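Local coordinates for Exo-poly-alpha-D-galacturonosidase (Thermotoga maritima, PDB 3JUR), which probably hydrolyses the galacturonosyl linkages of polygalacturonate in pectin, working as an exo-acting family 28 glycosidase, at residues Y113-L116 with V117-L120; G147-D150 with F151-E155. All blocks are in the same frame, centred on the assembly; numbering follows the deposited sequence.

Contact 1 of 2, residues Y113-L116 with V117-L120; sequences YSPL and VYAL
Pro115 and Tyr118 meet where a buried loop turns into strand 117-120 of the parallel beta-helix. CG and CD of the proline ring lie against CD1 of the tyrosine ring: Pro115 CD is 3.7 Å from Tyr118 CD1, and the two side chains cross at a slant. With Tyr118 CG anti to its own nitrogen, chi1 -177° brings the ring back beside the proline, while its hydroxyl carries on to a hydrogen bond with Leu102 O. His75 adds a second ring beside the phenol, inclined to it.

Val117 turns its side chain the other way, as alternation along a strand requires, and packs on Phe90 of strand 87-90. Its CG2 sits back beside the preceding peptide, with Val117 CG2 3.6 Å from Leu116 O. The backbone here is held on two flanks: Val117 bonds to Phe192 and Gln194, and Tyr118 to Ile74, so strand 117-120 lies between strands 68-75 and 193-196, in successive coils.

Just before the strand, Ser114 ties the loop to itself and to its surroundings. Its hydroxyl also has His75 NE2 as a hydrogen-bond partner, and Ser114 OG donates to Pro115 O over 2.7 Å, tilted 18° from the carbonyl plane.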
loop_
_atom_site.group_PDB
_atom_site.type_symbol
_atom_site.label_atom_id
_atom_site.label_comp_id
_atom_site.label_asym_id
_atom_site.label_seq_id
_atom_site.Cartn_x
_atom_site.Cartn_y
_atom_site.Cartn_z
ATOM N N TYR D 113 -14.764 -40.539 -35.800
ATOM C CA TYR D 113 -16.188 -40.286 -35.595
ATOM C C TYR D 113 -16.554 -38.855 -35.965
ATOM O O TYR D 113 -15.812 -37.912 -35.656
ATOM C CB TYR D 113 -16.576 -40.555 -34.132
ATOM C CG TYR D 113 -16.545 -42.021 -33.735
ATOM C CD1 TYR D 113 -17.456 -42.930 -34.273
ATOM C CD2 TYR D 113 -15.611 -42.491 -32.809
ATOM C CE1 TYR D 113 -17.432 -44.274 -33.909
ATOM C CE2 TYR D 113 -15.578 -43.834 -32.433
ATOM C CZ TYR D 113 -16.490 -44.723 -32.992
ATOM O OH TYR D 113 -16.470 -46.055 -32.631
ATOM N N SER D 114 -17.693 -38.701 -36.633
ATOM C CA SER D 114 -18.209 -37.382 -36.985
ATOM C C SER D 114 -18.460 -36.520 -35.745
ATOM O O SER D 114 -19.006 -37.009 -34.753
ATOM C CB SER D 114 -19.509 -37.519 -37.782
ATOM O OG SER D 114 -20.091 -36.247 -38.028
ATOM N N PRO D 115 -18.059 -35.234 -35.792
ATOM C CA PRO D 115 -18.581 -34.291 -34.797
ATOM C C PRO D 115 -20.113 -34.274 -34.864
ATOM O O PRO D 115 -20.683 -34.621 -35.906
ATOM C CB PRO D 115 -18.008 -32.952 -35.256
ATOM C CG PRO D 115 -16.746 -33.315 -35.931
ATOM C CD PRO D 115 -17.041 -34.605 -36.651
ATOM N N LEU D 116 -20.766 -33.883 -33.769
ATOM C CA LEU D 116 -22.228 -33.943 -33.682
ATOM C C LEU D 116 -22.901 -32.972 -34.663
ATOM O O LEU D 116 -23.926 -33.293 -35.258
ATOM C CB LEU D 116 -22.724 -33.732 -32.239
ATOM C CG LEU D 116 -21.971 -34.321 -31.028
ATOM C CD1 LEU D 116 -22.856 -34.279 -29.789
ATOM C CD2 LEU D 116 -21.416 -35.721 -31.225
ATOM N N VAL D 117 -22.320 -31.787 -34.822
ATOM C CA VAL D 117 -22.722 -30.864 -35.886
ATOM C C VAL D 117 -21.461 -30.583 -36.702
ATOM O O VAL D 117 -20.448 -30.149 -36.158
ATOM C CB VAL D 117 -23.323 -29.544 -35.326
ATOM C CG1 VAL D 117 -23.833 -28.669 -36.458
ATOM C CG2 VAL D 117 -24.452 -29.832 -34.351
ATOM N N TYR D 118 -21.520 -30.853 -38.000
ATOM C CA TYR D 118 -20.320 -30.881 -38.835
ATOM C C TYR D 118 -20.504 -30.167 -40.168
ATOM O O TYR D 118 -21.485 -30.405 -40.892
ATOM C CB TYR D 118 -19.898 -32.343 -39.060
ATOM C CG TYR D 118 -18.618 -32.579 -39.861
ATOM C CD1 TYR D 118 -17.371 -32.175 -39.374
ATOM C CD2 TYR D 118 -18.659 -33.254 -41.086
ATOM C CE1 TYR D 118 -16.200 -32.413 -40.093
ATOM C CE2 TYR D 118 -17.497 -33.500 -41.817
ATOM C CZ TYR D 118 -16.271 -33.076 -41.314
ATOM O OH TYR D 118 -15.123 -33.318 -42.035
ATOM N N ALA D 119 -19.549 -29.295 -40.481
ATOM C CA ALA D 119 -19.434 -28.698 -41.812
ATOM C C ALA D 119 -17.985 -28.771 -42.290
ATOM O O ALA D 119 -17.066 -28.405 -41.557
ATOM C CB ALA D 119 -19.925 -27.254 -41.803
ATOM N N LEU D 120 -17.789 -29.244 -43.517
ATOM C CA LEU D 120 -16.455 -29.346 -44.103
ATOM C C LEU D 120 -16.405 -28.590 -45.423
ATOM O O LEU D 120 -17.232 -28.829 -46.301
ATOM C CB LEU D 120 -16.075 -30.817 -44.327
ATOM C CG LEU D 120 -14.834 -31.111 -45.183
ATOM C CD1 LEU D 120 -13.546 -30.684 -44.474
ATOM C CD2 LEU D 120 -14.778 -32.585 -45.575
#

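Contact 2 of 2, residues G147-D150 with F151-E155; sequences GKKD and FGWKE
Trp153 folds back on Gly147, and its side chain can be traced outward from CB. Trp153 CB rests 3.3 Å from Lys148 O, the oxygen that also takes this residue's own N-H. With CG anti to the backbone nitrogen (chi1 -174°), the indole swings over the glycine: Trp153 CG is 3.5 Å from Gly147 CA, with CD1 beside the same atom. Gly147 CA sits 3.8 Å from the centroid of the five-membered ring of Trp153, 23° off the normal, a CH-pi contact. Further along, Trp153 CE3 comes within 3.5 Å of Gly147 O, which lies above the same face near the rim. That carbon also has Lys149 CG at the ring edge, 4.1 Å from Trp153 CE3. NE1 is hydrogen-bonded to Leu157 O.

The backbone beneath is a short 3-10 turn closed by the bond pair of a Schellman motif: Trp153 N to Lys148 O at 3.2 Å, and Gly152 N to Lys149 O at 3.1 Å, with Gly152 at positive phi. Lys148 O accepts Phe151 N as well, the two donors arriving from opposite faces of the carbonyl plane. Past the indole, the extended Lys149 chain makes a long salt bridge at the surface, Lys149 NZ lying 3.8 Å from Glu155 OE2.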
loop_
_atom_site.group_PDB
_atom_site.type_symbol
_atom_site.label_atom_id
_atom_site.label_comp_id
_atom_site.label_asym_id
_atom_site.label_seq_id
_atom_site.Cartn_x
_atom_site.Cartn_y
_atom_site.Cartn_z
ATOM N N GLY D 147 -10.651 -42.033 -19.503
ATOM C CA GLY D 147 -9.852 -42.903 -18.640
ATOM C C GLY D 147 -9.842 -42.498 -17.175
ATOM O O GLY D 147 -9.054 -43.029 -16.391
ATOM N N LYS D 148 -10.719 -41.558 -16.808
ATOM C CA LYS D 148 -10.843 -41.075 -15.431
ATOM C C LYS D 148 -12.052 -41.681 -14.720
ATOM O O LYS D 148 -13.159 -41.679 -15.267
ATOM C CB LYS D 148 -10.953 -39.550 -15.414
ATOM C CG LYS D 148 -9.627 -38.826 -15.479
ATOM C CD LYS D 148 -9.854 -37.328 -15.415
ATOM C CE LYS D 148 -8.576 -36.580 -15.104
ATOM N NZ LYS D 148 -8.818 -35.116 -15.197
ATOM N N LYS D 149 -11.837 -42.168 -13.494
ATOM C CA LYS D 149 -12.879 -42.858 -12.714
ATOM C C LYS D 149 -14.049 -41.961 -12.306
ATOM O O LYS D 149 -15.205 -42.382 -12.363
ATOM C CB LYS D 149 -12.289 -43.538 -11.471
ATOM C CG LYS D 149 -11.226 -44.586 -11.771
ATOM C CD LYS D 149 -11.055 -45.566 -10.619
ATOM C CE LYS D 149 -9.796 -46.400 -10.802
ATOM N NZ LYS D 149 -9.609 -47.396 -9.703
ATOM N N ASP D 150 -13.750 -40.731 -11.893
ATOM C CA ASP D 150 -14.801 -39.768 -11.539
ATOM C C ASP D 150 -15.677 -39.376 -12.737
ATOM O O ASP D 150 -16.741 -38.774 -12.560
ATOM C CB ASP D 150 -14.218 -38.526 -10.851
ATOM C CG ASP D 150 -12.785 -38.256 -11.252
ATOM O OD1 ASP D 150 -11.908 -39.053 -10.849
ATOM O OD2 ASP D 150 -12.531 -37.252 -11.957
ATOM N N PHE D 151 -15.237 -39.740 -13.944
ATOM C CA PHE D 151 -16.023 -39.514 -15.159
ATOM C C PHE D 151 -16.473 -40.806 -15.853
ATOM O O PHE D 151 -16.656 -40.846 -17.076
ATOM C CB PHE D 151 -15.291 -38.564 -16.116
ATOM C CG PHE D 151 -15.178 -37.147 -15.598
ATOM C CD1 PHE D 151 -16.318 -36.362 -15.419
ATOM C CD2 PHE D 151 -13.937 -36.606 -15.279
ATOM C CE1 PHE D 151 -16.223 -35.062 -14.937
ATOM C CE2 PHE D 151 -13.826 -35.299 -14.798
ATOM C CZ PHE D 151 -14.974 -34.526 -14.629
ATOM N N GLY D 152 -16.647 -41.863 -15.063
ATOM C CA GLY D 152 -17.303 -43.073 -15.541
ATOM C C GLY D 152 -16.422 -44.220 -15.992
ATOM O O GLY D 152 -16.923 -45.328 -16.179
ATOM N N TRP D 153 -15.125 -43.966 -16.181
ATOM C CA TRP D 153 -14.193 -45.026 -16.579
ATOM C C TRP D 153 -14.075 -46.079 -15.488
ATOM O O TRP D 153 -13.945 -45.749 -14.304
ATOM C CB TRP D 153 -12.799 -44.489 -16.921
ATOM C CG TRP D 153 -11.866 -45.565 -17.468
ATOM C CD1 TRP D 153 -11.868 -46.082 -18.732
ATOM C CD2 TRP D 153 -10.820 -46.257 -16.759
ATOM N NE1 TRP D 153 -10.892 -47.045 -18.858
ATOM C CE2 TRP D 153 -10.232 -47.170 -17.665
ATOM C CE3 TRP D 153 -10.320 -46.188 -15.451
ATOM C CZ2 TRP D 153 -9.169 -48.008 -17.306
ATOM C CZ3 TRP D 153 -9.261 -47.020 -15.094
ATOM C CH2 TRP D 153 -8.699 -47.919 -16.021
ATOM N N LYS D 154 -14.122 -47.341 -15.905
ATOM C CA LYS D 154 -14.024 -48.472 -14.991
ATOM C C LYS D 154 -12.752 -49.273 -15.237
ATOM O O LYS D 154 -12.261 -49.348 -16.366
ATOM C CB LYS D 154 -15.257 -49.368 -15.115
ATOM C CG LYS D 154 -16.566 -48.607 -15.008
ATOM C CD LYS D 154 -17.645 -49.431 -14.333
ATOM C CE LYS D 154 -18.819 -48.553 -13.933
ATOM N NZ LYS D 154 -18.371 -47.356 -13.157
ATOM N N GLU D 155 -12.227 -49.863 -14.164
ATOM C CA GLU D 155 -11.023 -50.689 -14.215
ATOM C C GLU D 155 -11.167 -51.833 -15.218
ATOM O O GLU D 155 -12.135 -52.596 -15.169
ATOM C CB GLU D 155 -10.713 -51.249 -12.822
ATOM C CG GLU D 155 -9.324 -51.874 -12.671
ATOM C CD GLU D 155 -8.199 -50.842 -12.672
ATOM O OE1 GLU D 155 -7.032 -51.249 -12.848
ATOM O OE2 GLU D 155 -8.470 -49.634 -12.493
#

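How the contacts relate
Contact 1 comes first along the chain and contact 2 follows, with strands 125-128 and 132-134 between them. Their centres are 26 Å apart and their nearest atoms about 14 Å, so the two do not touch. Residues 113-120 lead from a loop into a strand of the beta-helix, and the side chains that meet there are buried among neighbouring coils, whereas residues 147-155 belong to the long excursion that leaves the coils after strand 132-134 and runs on to helix 161-173, at the surface. They share no strand or helix. Contact 1 thus belongs to the stacked framework of the solenoid, and contact 2 to a loop added on its side, which reaches another loop through Phe151 on Pro236.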